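Local coordinates for pyruvate kinase (Pyrobaculum aerophilum, PDB 3QTG), which catalyses the final step of glycolysis, the transfer of a phosphoryl group from phosphoenolpyruvate to ADP that yields pyruvate and ATP, at residues R12-V20 with L338-Y347. Residues are numbered along the deposited sequence; the frame is centred on the assembly and turned at random.
Sequences RARNLTKRV and LSRILMNVEY
Arg19 reaches Ser339 through NH1, which donates to OG at 2.9 Å with an N-H...O angle of 155°; the oxygen lies close to the guanidinium plane, so the bond uses an edge of the group. On Ser339, OG stands anti to the backbone N (chi1 -163°), which presents it to that edge. The aliphatic part of the same arginine packs as well, its CG lying 3.5 Å from Leu342 CD1. Beyond Ser339, Arg19 NE forms a salt bridge with Asp43, so NH1 and NE are held by different residues; an alanine here would probably leave Asp43 without its cationic mate and Ser339 OG without this donor, and open a gap beside Leu342 CD1.

Leu342 also runs its methyls across Thr17 at about a right angle, with CD1 4.0 Å from Thr17 CB. Further along, Thr17 OG1 and Tyr347 OH are 2.6 Å apart, OG1 lying at the ring edge, while Leu16 CD1 touches Tyr347 CE2 at 3.9 Å. A water joins Tyr347 OH to Leu16 N and, weakly, to Asn15 ND2, whose amide lies against Leu342 CB.

The short strand and helix segments run nearly antiparallel (164°, axes 9.5 Å apart). Strand 18-22 pairs with strand 318-321 to close the barrel, and helix 331-343, which follows that eighth strand, packs over the junction, Leu342 also touching Leu319, as in a TIM barrel, here pyruvate kinase's catalytic domain.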
loop_
_atom_site.group_PDB
_atom_site.type_symbol
_atom_site.label_atom_id
_atom_site.label_comp_id
_atom_site.label_asym_id
_atom_site.label_seq_id
_atom_site.Cartn_x
_atom_site.Cartn_y
_atom_site.Cartn_z
ATOM N N ARG A 12 -16.374 4.156 -25.114
ATOM C CA ARG A 12 -17.577 4.803 -25.714
ATOM C C ARG A 12 -18.416 3.882 -26.613
ATOM O O ARG A 12 -19.637 3.848 -26.472
ATOM C CB ARG A 12 -17.190 6.067 -26.490
ATOM C CG ARG A 12 -17.227 7.336 -25.668
ATOM C CD ARG A 12 -17.510 8.558 -26.544
ATOM N NE ARG A 12 -17.176 9.803 -25.848
ATOM C CZ ARG A 12 -15.941 10.294 -25.735
ATOM N NH1 ARG A 12 -14.912 9.653 -26.280
ATOM N NH2 ARG A 12 -15.732 11.434 -25.080
ATOM N N ALA A 13 -17.768 3.156 -27.529
ATOM C CA ALA A 13 -18.476 2.418 -28.600
ATOM C C ALA A 13 -19.280 1.187 -28.154
ATOM O O ALA A 13 -20.380 0.937 -28.682
ATOM C CB ALA A 13 -17.514 2.048 -29.736
ATOM N N ARG A 14 -18.733 0.419 -27.206
ATOM C CA ARG A 14 -19.429 -0.746 -26.644
ATOM C C ARG A 14 -19.551 -0.643 -25.127
ATOM O O ARG A 14 -18.582 -0.347 -24.432
ATOM C CB ARG A 14 -18.747 -2.061 -27.046
ATOM C CG ARG A 14 -19.549 -3.325 -26.690
ATOM C CD ARG A 14 -20.970 -3.291 -27.269
ATOM N NE ARG A 14 -20.989 -3.532 -28.717
ATOM C CZ ARG A 14 -21.495 -4.622 -29.298
ATOM N NH1 ARG A 14 -22.045 -5.587 -28.560
ATOM N NH2 ARG A 14 -21.448 -4.746 -30.623
ATOM N N ASN A 15 -20.757 -0.888 -24.626
ATOM C CA ASN A 15 -21.039 -0.689 -23.214
ATOM C C ASN A 15 -20.542 -1.816 -22.308
ATOM O O ASN A 15 -20.552 -3.001 -22.666
ATOM C CB ASN A 15 -22.525 -0.334 -22.965
ATOM C CG ASN A 15 -22.838 1.143 -23.251
ATOM O OD1 ASN A 15 -23.915 1.483 -23.754
ATOM N ND2 ASN A 15 -21.889 2.024 -22.937
ATOM N N LEU A 16 -20.073 -1.409 -21.135
ATOM C CA LEU A 16 -19.665 -2.339 -20.103
ATOM C C LEU A 16 -20.864 -2.572 -19.219
ATOM O O LEU A 16 -21.161 -3.710 -18.884
ATOM C CB LEU A 16 -18.471 -1.788 -19.339
ATOM C CG LEU A 16 -17.228 -1.410 -20.173
ATOM C CD1 LEU A 16 -16.094 -1.006 -19.244
ATOM C CD2 LEU A 16 -16.784 -2.565 -21.064
ATOM N N THR A 17 -21.571 -1.488 -18.887
ATOM C CA THR A 17 -22.872 -1.568 -18.216
ATOM C C THR A 17 -23.914 -2.074 -19.209
ATOM O O THR A 17 -24.047 -1.547 -20.306
ATOM C CB THR A 17 -23.324 -0.212 -17.680
ATOM O OG1 THR A 17 -22.246 0.391 -16.958
ATOM C CG2 THR A 17 -24.524 -0.385 -16.754
ATOM N N LYS A 18 -24.638 -3.109 -18.808
ATOM C CA LYS A 18 -25.651 -3.710 -19.660
ATOM C C LYS A 18 -27.030 -3.061 -19.488
ATOM O O LYS A 18 -27.364 -2.533 -18.431
ATOM C CB LYS A 18 -25.693 -5.236 -19.450
ATOM C CG LYS A 18 -24.338 -5.928 -19.700
ATOM C CD LYS A 18 -23.782 -5.566 -21.076
ATOM C CE LYS A 18 -22.505 -6.294 -21.379
ATOM N NZ LYS A 18 -22.752 -7.749 -21.263
ATOM N N ARG A 19 -27.815 -3.108 -20.559
ATOM C CA ARG A 19 -29.048 -2.332 -20.683
ATOM C C ARG A 19 -30.207 -3.311 -20.804
ATOM O O ARG A 19 -30.258 -4.119 -21.738
ATOM C CB ARG A 19 -28.972 -1.436 -21.933
ATOM C CG ARG A 19 -27.737 -0.502 -22.006
ATOM C CD ARG A 19 -27.299 -0.192 -23.460
ATOM N NE ARG A 19 -26.972 -1.422 -24.187
ATOM C CZ ARG A 19 -26.595 -1.502 -25.460
ATOM N NH1 ARG A 19 -26.485 -0.417 -26.220
ATOM N NH2 ARG A 19 -26.320 -2.688 -25.977
ATOM N N VAL A 20 -31.111 -3.259 -19.827
ATOM C CA VAL A 20 -32.296 -4.105 -19.806
ATOM C C VAL A 20 -33.569 -3.245 -19.929
ATOM O O VAL A 20 -33.704 -2.235 -19.240
ATOM C CB VAL A 20 -32.343 -4.994 -18.520
ATOM C CG1 VAL A 20 -33.739 -5.610 -18.301
ATOM C CG2 VAL A 20 -31.281 -6.070 -18.594
ATOM N N LEU A 338 -30.730 5.959 -22.358
ATOM C CA LEU A 338 -29.981 5.047 -21.474
ATOM C C LEU A 338 -28.577 4.722 -22.016
ATOM O O LEU A 338 -27.559 4.905 -21.332
ATOM C CB LEU A 338 -30.756 3.746 -21.236
ATOM C CG LEU A 338 -30.063 2.833 -20.218
ATOM C CD1 LEU A 338 -29.755 3.583 -18.881
ATOM C CD2 LEU A 338 -30.866 1.555 -19.963
ATOM N N SER A 339 -28.554 4.256 -23.259
ATOM C CA SER A 339 -27.348 3.813 -23.948
ATOM C C SER A 339 -26.363 4.956 -24.189
ATOM O O SER A 339 -25.148 4.788 -24.036
ATOM C CB SER A 339 -27.762 3.172 -25.279
ATOM O OG SER A 339 -26.725 2.399 -25.814
ATOM N N ARG A 340 -26.904 6.110 -24.569
ATOM C CA ARG A 340 -26.131 7.326 -24.783
ATOM C C ARG A 340 -25.422 7.784 -23.492
ATOM O O ARG A 340 -24.230 8.073 -23.516
ATOM C CB ARG A 340 -27.064 8.421 -25.295
ATOM C CG ARG A 340 -26.374 9.677 -25.770
ATOM C CD ARG A 340 -27.406 10.760 -26.111
ATOM N NE ARG A 340 -28.634 10.211 -26.708
ATOM C CZ ARG A 340 -29.475 10.907 -27.474
ATOM N NH1 ARG A 340 -29.217 12.187 -27.746
ATOM N NH2 ARG A 340 -30.569 10.325 -27.977
ATOM N N ILE A 341 -26.157 7.846 -22.379
ATOM C CA ILE A 341 -25.572 8.205 -21.065
ATOM C C ILE A 341 -24.445 7.264 -20.665
ATOM O O ILE A 341 -23.424 7.704 -20.146
ATOM C CB ILE A 341 -26.627 8.242 -19.919
ATOM C CG1 ILE A 341 -27.660 9.358 -20.164
ATOM C CG2 ILE A 341 -25.922 8.412 -18.522
ATOM C CD1 ILE A 341 -28.968 9.204 -19.387
ATOM N N LEU A 342 -24.644 5.970 -20.904
ATOM C CA LEU A 342 -23.669 4.947 -20.532
ATOM C C LEU A 342 -22.352 5.102 -21.291
ATOM O O LEU A 342 -21.267 4.873 -20.735
ATOM C CB LEU A 342 -24.253 3.532 -20.708
ATOM C CG LEU A 342 -25.418 3.185 -19.767
ATOM C CD1 LEU A 342 -25.935 1.753 -19.961
ATOM C CD2 LEU A 342 -25.053 3.437 -18.323
ATOM N N MET A 343 -22.451 5.509 -22.556
ATOM C CA MET A 343 -21.272 5.743 -23.380
ATOM C C MET A 343 -20.394 6.854 -22.819
ATOM O O MET A 343 -19.223 6.954 -23.159
ATOM C CB MET A 343 -21.668 6.022 -24.836
ATOM C CG MET A 343 -22.249 4.787 -25.515
ATOM S SD MET A 343 -22.654 5.007 -27.257
ATOM C CE MET A 343 -23.175 3.328 -27.678
ATOM N N ASN A 344 -20.958 7.667 -21.936
ATOM C CA ASN A 344 -20.210 8.751 -21.302
ATOM C C ASN A 344 -19.591 8.384 -19.959
ATOM O O ASN A 344 -18.759 9.133 -19.450
ATOM C CB ASN A 344 -21.110 9.975 -21.109
ATOM C CG ASN A 344 -21.449 10.647 -22.410
ATOM O OD1 ASN A 344 -20.665 11.452 -22.934
ATOM N ND2 ASN A 344 -22.618 10.301 -22.968
ATOM N N VAL A 345 -20.005 7.257 -19.384
ATOM C CA VAL A 345 -19.626 6.905 -18.008
ATOM C C VAL A 345 -18.108 6.716 -17.812
ATOM O O VAL A 345 -17.449 6.066 -18.604
ATOM C CB VAL A 345 -20.436 5.684 -17.461
ATOM C CG1 VAL A 345 -19.945 5.266 -16.088
ATOM C CG2 VAL A 345 -21.917 6.033 -17.367
ATOM N N GLU A 346 -17.556 7.319 -16.766
ATOM C CA GLU A 346 -16.249 6.885 -16.299
ATOM C C GLU A 346 -16.457 6.234 -14.946
ATOM O O GLU A 346 -17.185 6.746 -14.096
ATOM C CB GLU A 346 -15.204 8.014 -16.290
ATOM C CG GLU A 346 -15.314 9.019 -15.161
ATOM C CD GLU A 346 -14.176 10.059 -15.157
ATOM O OE1 GLU A 346 -13.790 10.540 -16.256
ATOM O OE2 GLU A 346 -13.665 10.389 -14.050
ATOM N N TYR A 347 -15.850 5.074 -14.783
ATOM C CA TYR A 347 -16.173 4.188 -13.684
ATOM C C TYR A 347 -15.268 4.468 -12.517
ATOM O O TYR A 347 -14.063 4.639 -12.682
ATOM C CB TYR A 347 -16.049 2.731 -14.129
ATOM C CG TYR A 347 -17.105 2.360 -15.149
ATOM C CD1 TYR A 347 -18.400 2.040 -14.745
ATOM C CD2 TYR A 347 -16.822 2.362 -16.513
ATOM C CE1 TYR A 347 -19.384 1.733 -15.670
ATOM C CE2 TYR A 347 -17.818 2.043 -17.460
ATOM C CZ TYR A 347 -19.084 1.722 -17.021
ATOM O OH TYR A 347 -20.085 1.405 -17.911
HETATM O O HOH W 1 -20.636 1.223 -20.610
#